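Local coordinates for mannosylglycerate hydrolase MGH1-like glycoside hydrolase domain-containing protein (Thermus thermophilus HB8, PDB 4WVA) that hydrolyses mannosylglycerate, a solute made under osmotic stress, to mannose and glycerate, and can also cleave glucosylglycerate, at residues 34-45 against 408-417. Residues are numbered along the deposited sequence; the frame is centred on the assembly and turned at random.
Sequences WDSAFIALGWTQ and FSWSAALALF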
loop_
_atom_site.group_PDB
_atom_site.type_symbol
_atom_site.label_atom_id
_atom_site.label_comp_id
_atom_site.label_asym_id
_atom_site.label_seq_id
_atom_site.Cartn_x
_atom_site.Cartn_y
_atom_site.Cartn_z
ATOM N N TRP A 34 -4.357 -13.610 24.860
ATOM C CA TRP A 34 -4.155 -14.115 23.486
ATOM C C TRP A 34 -4.378 -15.626 23.409
ATOM O O TRP A 34 -4.875 -16.102 22.397
ATOM C CB TRP A 34 -2.877 -13.622 22.749
ATOM C CG TRP A 34 -1.543 -14.208 23.108
ATOM C CD1 TRP A 34 -1.130 -14.745 24.313
ATOM C CD2 TRP A 34 -0.389 -14.236 22.246
ATOM N NE1 TRP A 34 0.193 -15.109 24.225
ATOM C CE2 TRP A 34 0.658 -14.814 22.964
ATOM C CE3 TRP A 34 -0.157 -13.815 20.918
ATOM C CZ2 TRP A 34 1.924 -15.001 22.405
ATOM C CZ3 TRP A 34 1.100 -14.003 20.364
ATOM C CH2 TRP A 34 2.121 -14.584 21.106
ATOM N N ASP A 35 -4.164 -16.347 24.514
ATOM C CA ASP A 35 -4.461 -17.770 24.523
ATOM C C ASP A 35 -5.927 -18.002 24.221
ATOM O O ASP A 35 -6.261 -18.860 23.409
ATOM C CB ASP A 35 -4.121 -18.424 25.869
ATOM C CG ASP A 35 -2.656 -18.355 26.210
ATOM O OD1 ASP A 35 -2.124 -17.221 26.367
ATOM O OD2 ASP A 35 -2.035 -19.428 26.358
ATOM N N SER A 36 -6.817 -17.268 24.891
ATOM C CA SER A 36 -8.247 -17.506 24.709
ATOM C C SER A 36 -8.641 -17.273 23.260
ATOM O O SER A 36 -9.505 -17.957 22.737
ATOM C CB SER A 36 -9.095 -16.662 25.664
ATOM O OG SER A 36 -9.255 -17.329 26.907
ATOM N N ALA A 37 -7.983 -16.320 22.598
ATOM C CA ALA A 37 -8.329 -15.999 21.232
ATOM C C ALA A 37 -7.984 -17.189 20.343
ATOM O O ALA A 37 -8.818 -17.621 19.554
ATOM C CB ALA A 37 -7.610 -14.749 20.771
ATOM N N PHE A 38 -6.776 -17.727 20.480
ATOM C CA PHE A 38 -6.397 -18.911 19.664
ATOM C C PHE A 38 -7.273 -20.106 20.039
ATOM O O PHE A 38 -7.673 -20.877 19.172
ATOM C CB PHE A 38 -4.922 -19.293 19.798
ATOM C CG PHE A 38 -3.972 -18.234 19.317
ATOM C CD1 PHE A 38 -3.875 -17.923 17.961
ATOM C CD2 PHE A 38 -3.172 -17.538 20.212
ATOM C CE1 PHE A 38 -3.007 -16.947 17.524
ATOM C CE2 PHE A 38 -2.306 -16.547 19.771
ATOM C CZ PHE A 38 -2.220 -16.252 18.418
ATOM N N ILE A 39 -7.527 -20.291 21.331
ATOM C CA ILE A 39 -8.309 -21.434 21.797
ATOM C C ILE A 39 -9.714 -21.432 21.217
ATOM O O ILE A 39 -10.218 -22.484 20.846
ATOM C CB ILE A 39 -8.314 -21.509 23.341
ATOM C CG1 ILE A 39 -6.908 -21.837 23.856
ATOM C CG2 ILE A 39 -9.385 -22.473 23.856
ATOM C CD1 ILE A 39 -6.719 -21.511 25.329
ATOM N N ALA A 40 -10.344 -20.257 21.130
ATOM C CA ALA A 40 -11.668 -20.134 20.515
ATOM C C ALA A 40 -11.737 -20.721 19.106
ATOM O O ALA A 40 -12.739 -21.330 18.733
ATOM C CB ALA A 40 -12.137 -18.674 20.535
ATOM N N LEU A 41 -10.665 -20.575 18.323
ATOM C CA LEU A 41 -10.603 -21.203 16.993
ATOM C C LEU A 41 -10.699 -22.722 17.074
ATOM O O LEU A 41 -11.350 -23.358 16.224
ATOM C CB LEU A 41 -9.328 -20.786 16.261
ATOM C CG LEU A 41 -9.223 -19.301 15.885
ATOM C CD1 LEU A 41 -7.848 -18.957 15.307
ATOM C CD2 LEU A 41 -10.336 -18.911 14.922
ATOM N N GLY A 42 -10.080 -23.310 18.098
ATOM C CA GLY A 42 -10.189 -24.741 18.325
ATOM C C GLY A 42 -11.608 -25.164 18.660
ATOM O O GLY A 42 -12.096 -26.171 18.152
ATOM N N TRP A 43 -12.283 -24.384 19.514
ATOM C CA TRP A 43 -13.646 -24.712 19.906
ATOM C C TRP A 43 -14.635 -24.721 18.726
ATOM O O TRP A 43 -15.677 -25.394 18.791
ATOM C CB TRP A 43 -14.149 -23.774 21.016
ATOM C CG TRP A 43 -13.558 -24.065 22.365
ATOM C CD1 TRP A 43 -12.781 -23.227 23.118
ATOM C CD2 TRP A 43 -13.700 -25.266 23.128
ATOM N NE1 TRP A 43 -12.420 -23.843 24.300
ATOM C CE2 TRP A 43 -12.983 -25.089 24.334
ATOM C CE3 TRP A 43 -14.382 -26.473 22.923
ATOM C CZ2 TRP A 43 -12.929 -26.064 25.325
ATOM C CZ3 TRP A 43 -14.315 -27.440 23.904
ATOM C CH2 TRP A 43 -13.608 -27.232 25.090
ATOM N N THR A 44 -14.315 -24.017 17.640
ATOM C CA THR A 44 -15.200 -24.029 16.449
ATOM C C THR A 44 -15.343 -25.448 15.887
ATOM O O THR A 44 -16.275 -25.723 15.118
ATOM C CB THR A 44 -14.711 -23.126 15.284
ATOM O OG1 THR A 44 -13.489 -23.636 14.740
ATOM C CG2 THR A 44 -14.521 -21.689 15.715
ATOM N N GLN A 45 -14.404 -26.327 16.230
ATOM C CA GLN A 45 -14.416 -27.714 15.767
ATOM C C GLN A 45 -15.224 -28.624 16.692
ATOM O O GLN A 45 -15.359 -29.821 16.414
ATOM C CB GLN A 45 -12.986 -28.236 15.665
ATOM C CG GLN A 45 -12.128 -27.491 14.675
ATOM C CD GLN A 45 -12.780 -27.443 13.318
ATOM O OE1 GLN A 45 -12.865 -28.468 12.617
ATOM N NE2 GLN A 45 -13.241 -26.262 12.932
ATOM N N PHE A 408 -1.125 -28.435 26.468
ATOM C CA PHE A 408 -1.191 -26.998 26.265
ATOM C C PHE A 408 -2.279 -26.631 25.256
ATOM O O PHE A 408 -2.280 -27.109 24.115
ATOM C CB PHE A 408 0.171 -26.462 25.826
ATOM C CG PHE A 408 0.237 -24.972 25.819
ATOM C CD1 PHE A 408 0.242 -24.231 27.012
ATOM C CD2 PHE A 408 0.218 -24.291 24.631
ATOM C CE1 PHE A 408 0.299 -22.851 26.992
ATOM C CE2 PHE A 408 0.271 -22.914 24.610
ATOM C CZ PHE A 408 0.318 -22.184 25.781
ATOM N N SER A 409 -3.183 -25.763 25.691
ATOM C CA SER A 409 -4.450 -25.528 24.998
ATOM C C SER A 409 -4.309 -24.990 23.575
ATOM O O SER A 409 -4.928 -25.532 22.676
ATOM C CB SER A 409 -5.362 -24.631 25.827
ATOM O OG SER A 409 -5.711 -25.304 27.027
ATOM N N TRP A 410 -3.517 -23.946 23.331
ATOM C CA TRP A 410 -3.553 -23.415 21.964
ATOM C C TRP A 410 -2.913 -24.359 20.940
ATOM O O TRP A 410 -3.212 -24.284 19.738
ATOM C CB TRP A 410 -3.040 -21.984 21.819
ATOM C CG TRP A 410 -1.582 -21.691 21.808
ATOM C CD1 TRP A 410 -0.549 -22.405 21.245
ATOM C CD2 TRP A 410 -0.998 -20.487 22.319
ATOM N NE1 TRP A 410 0.624 -21.728 21.412
ATOM C CE2 TRP A 410 0.373 -20.542 22.069
ATOM C CE3 TRP A 410 -1.521 -19.381 22.990
ATOM C CZ2 TRP A 410 1.242 -19.537 22.476
ATOM C CZ3 TRP A 410 -0.675 -18.381 23.382
ATOM C CH2 TRP A 410 0.702 -18.463 23.139
ATOM N N SER A 411 -2.073 -25.261 21.418
ATOM C CA SER A 411 -1.494 -26.286 20.541
ATOM C C SER A 411 -2.602 -27.233 20.087
ATOM O O SER A 411 -2.768 -27.464 18.895
ATOM C CB SER A 411 -0.359 -27.030 21.254
ATOM O OG SER A 411 0.716 -26.140 21.536
ATOM N N ALA A 412 -3.379 -27.735 21.041
ATOM C CA ALA A 412 -4.551 -28.550 20.732
ATOM C C ALA A 412 -5.545 -27.799 19.861
ATOM O O ALA A 412 -6.021 -28.314 18.838
ATOM C CB ALA A 412 -5.199 -29.058 22.006
ATOM N N ALA A 413 -5.847 -26.558 20.236
ATOM C CA ALA A 413 -6.806 -25.779 19.498
ATOM C C ALA A 413 -6.425 -25.597 18.044
ATOM O O ALA A 413 -7.259 -25.708 17.149
ATOM C CB ALA A 413 -6.988 -24.407 20.145
ATOM N N LEU A 414 -5.166 -25.271 17.819
ATOM C CA LEU A 414 -4.724 -24.981 16.464
ATOM C C LEU A 414 -4.500 -26.265 15.665
ATOM O O LEU A 414 -4.710 -26.259 14.468
ATOM C CB LEU A 414 -3.499 -24.061 16.475
ATOM C CG LEU A 414 -3.813 -22.631 16.937
ATOM C CD1 LEU A 414 -2.544 -21.803 17.109
ATOM C CD2 LEU A 414 -4.751 -21.925 15.969
ATOM N N ALA A 415 -4.172 -27.377 16.320
ATOM C CA ALA A 415 -4.220 -28.685 15.636
ATOM C C ALA A 415 -5.602 -28.913 15.030
ATOM O O ALA A 415 -5.721 -29.314 13.877
ATOM C CB ALA A 415 -3.886 -29.815 16.604
ATOM N N LEU A 416 -6.648 -28.648 15.815
ATOM C CA LEU A 416 -8.030 -28.792 15.374
ATOM C C LEU A 416 -8.388 -27.806 14.268
ATOM O O LEU A 416 -8.980 -28.176 13.261
ATOM C CB LEU A 416 -8.975 -28.610 16.570
ATOM C CG LEU A 416 -9.060 -29.795 17.509
ATOM C CD1 LEU A 416 -9.613 -29.365 18.858
ATOM C CD2 LEU A 416 -9.950 -30.862 16.879
ATOM N N PHE A 417 -8.040 -26.537 14.455
ATOM C CA PHE A 417 -8.362 -25.536 13.466
ATOM C C PHE A 417 -7.639 -25.779 12.131
ATOM O O PHE A 417 -8.256 -25.680 11.051
ATOM C CB PHE A 417 -8.088 -24.116 13.997
ATOM C CG PHE A 417 -8.682 -23.049 13.139
ATOM C CD1 PHE A 417 -10.057 -22.901 13.071
ATOM C CD2 PHE A 417 -7.875 -22.220 12.377
ATOM C CE1 PHE A 417 -10.615 -21.929 12.278
ATOM C CE2 PHE A 417 -8.436 -21.248 11.563
ATOM C CZ PHE A 417 -9.803 -21.109 11.523
HETATM O O HOH W 1 -2.818 -22.122 25.545
#
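Trp410 reaches from helix 409-417 to Trp34, Asp35 and Phe38; Trp410 CB lies 3.9 Å from Phe38 CB. CG sits between the backbone N and the carbonyl carbon (chi1 78°), which carries the indole toward Asp35 and Trp34. Trp410 CE3 meets Phe38 CD2 at 3.7 Å, the phenyl edge turned to the indole face in a T-shaped pair. CE3 and CZ3 of Trp410 each lie 3.4 Å from Asp35 OD2. Beyond them, the outer edge of the six-membered ring, CZ3 and CH2, stands nearly upright on the face of Trp34, planes at 84°. One water ties Asp35 OD2 to the backbone N of Trp410. In this (alpha/alpha)6-barrel enzyme the contact brings helix 33-43, near the start of the chain, against helix 409-418 at its C-terminal end, the two axes at 40°. Trp34 and Asp35 probably bind substrate, and a weak hydrogen bond links Asp35 to a bound Tris molecule. At Gly42, which has no side chain, the helices come close, Gly42 CA 3.7 Å from Ala413 CB. Next to it, Leu41 CB lies over the face of the Phe417 ring in a CH-pi contact, while Thr44 OG1, hydrogen-bonded to Leu41 O, comes up to that ring's edge.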